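Local coordinates for protein putative transcriptional regulator, LysR family (PDB 3OXN) that probably acts as a LysR-type DNA-binding transcription factor, of which this chain is the effector-binding (substrate-binding) domain without the DNA-binding part, at residues G126-A129 against L130-A134. Numbering follows the deposited sequence.
Sequences GVKA and LIEQA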
loop_
_atom_site.group_PDB
_atom_site.type_symbol
_atom_site.label_atom_id
_atom_site.label_comp_id
_atom_site.label_asym_id
_atom_site.label_seq_id
_atom_site.Cartn_x
_atom_site.Cartn_y
_atom_site.Cartn_z
ATOM N N GLY A 126 -2.510 9.756 12.896
ATOM C CA GLY A 126 -2.924 11.121 13.167
ATOM C C GLY A 126 -4.397 11.370 12.871
ATOM O O GLY A 126 -5.086 12.074 13.626
ATOM N N VAL A 127 -4.889 10.800 11.768
ATOM C CA VAL A 127 -6.317 10.858 11.443
ATOM C C VAL A 127 -7.138 9.891 12.292
ATOM O O VAL A 127 -8.278 10.176 12.619
ATOM C CB VAL A 127 -6.582 10.570 9.951
ATOM C CG1 VAL A 127 -8.088 10.609 9.658
ATOM C CG2 VAL A 127 -5.837 11.564 9.089
ATOM N N LYS A 128 -6.542 8.743 12.616
ATOM C CA LYS A 128 -7.100 7.755 13.547
ATOM C C LYS A 128 -7.386 8.425 14.887
ATOM O O LYS A 128 -8.413 8.173 15.529
ATOM C CB LYS A 128 -6.065 6.645 13.775
ATOM C CG LYS A 128 -6.610 5.249 13.995
ATOM C CD LYS A 128 -6.868 4.933 15.446
ATOM C CE LYS A 128 -7.207 3.450 15.588
ATOM N NZ LYS A 128 -7.243 2.993 17.012
ATOM N N ALA A 129 -6.445 9.268 15.306
ATOM C CA ALA A 129 -6.576 10.001 16.549
ATOM C C ALA A 129 -7.710 11.012 16.422
ATOM O O ALA A 129 -8.445 11.254 17.371
ATOM C CB ALA A 129 -5.261 10.690 16.890
ATOM N N LEU A 130 -7.839 11.610 15.242
ATOM C CA LEU A 130 -8.917 12.564 14.977
ATOM C C LEU A 130 -10.308 11.953 15.188
ATOM O O LEU A 130 -11.185 12.582 15.776
ATOM C CB LEU A 130 -8.804 13.136 13.558
ATOM C CG LEU A 130 -8.119 14.493 13.392
ATOM C CD1 LEU A 130 -6.934 14.624 14.323
ATOM C CD2 LEU A 130 -7.689 14.666 11.953
ATOM N N ILE A 131 -10.503 10.736 14.695
ATOM C CA ILE A 131 -11.795 10.082 14.776
ATOM C C ILE A 131 -12.035 9.528 16.173
ATOM O O ILE A 131 -13.166 9.479 16.653
ATOM C CB ILE A 131 -11.883 8.932 13.782
ATOM C CG1 ILE A 131 -11.433 9.396 12.403
ATOM C CG2 ILE A 131 -13.290 8.387 13.729
ATOM C CD1 ILE A 131 -11.478 8.298 11.364
ATOM N N GLU A 132 -10.956 9.105 16.815
ATOM C CA GLU A 132 -11.028 8.570 18.149
ATOM C C GLU A 132 -11.486 9.697 19.055
ATOM O O GLU A 132 -12.255 9.491 19.999
ATOM C CB GLU A 132 -9.661 8.063 18.573
ATOM C CG GLU A 132 -9.681 6.625 19.030
ATOM C CD GLU A 132 -9.828 5.649 17.878
ATOM O OE1 GLU A 132 -9.060 4.657 17.824
ATOM O OE2 GLU A 132 -10.703 5.880 17.019
ATOM N N GLN A 133 -11.033 10.902 18.729
ATOM C CA GLN A 133 -11.328 12.090 19.516
ATOM C C GLN A 133 -12.735 12.637 19.239
ATOM O O GLN A 133 -13.288 13.418 20.030
ATOM C CB GLN A 133 -10.269 13.151 19.239
ATOM C CG GLN A 133 -10.371 14.353 20.128
ATOM C CD GLN A 133 -10.734 14.003 21.561
ATOM O OE1 GLN A 133 -11.554 14.688 22.174
ATOM N NE2 GLN A 133 -10.131 12.931 22.103
ATOM N N ALA A 134 -13.311 12.216 18.113
ATOM C CA ALA A 134 -14.654 12.628 17.715
ATOM C C ALA A 134 -15.645 11.656 18.322
ATOM O O ALA A 134 -16.791 11.999 18.599
ATOM C CB ALA A 134 -14.770 12.623 16.214
#
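Leu130 packs against the preceding turn of helix 125-134, the connection of a beta-alpha-beta unit between strands 117-120 and 142-146 in the periplasmic-binding-protein-like fold of LysR effector domains. Its side chain lies beside the carbonyl of Gly126, which also accepts the backbone N of Leu130 at 3.2 Å. Ala129, on the exposed side of the helix, takes part mainly through its backbone, its O accepting Gln133 N at 2.9 Å. Between these two bonds the helical turns close regularly: Ile131 N binds Val127 O at 3.1 Å, and Glu132 N binds Lys128 O at 3.0 Å. Val127 and Ile131 line the buried side of the helix, where CG1 of Val127 and CD1 of Ile131 approach loosely, at 4.4 Å. Val127 also packs on Phe192 and Ile131 on Phe187 and Phe189.

Lys128 and Glu132, one turn apart, meet with their side chains crossing at a slant. CB of Lys128 starts away from residues 130-134, but a bend at chi2 (-90°) turns the chain toward the next helical turn, and from there it runs extended to NZ. Glu132 bends at its own chi2, and its OE2 pairs with Arg141, so two basic groups hold the carboxylate and would probably favour its ionised form. The i to i+4 salt bridge places NZ of Lys128 2.6 Å from OE1 of Glu132, nearly in line with the C-O bond of that oxygen.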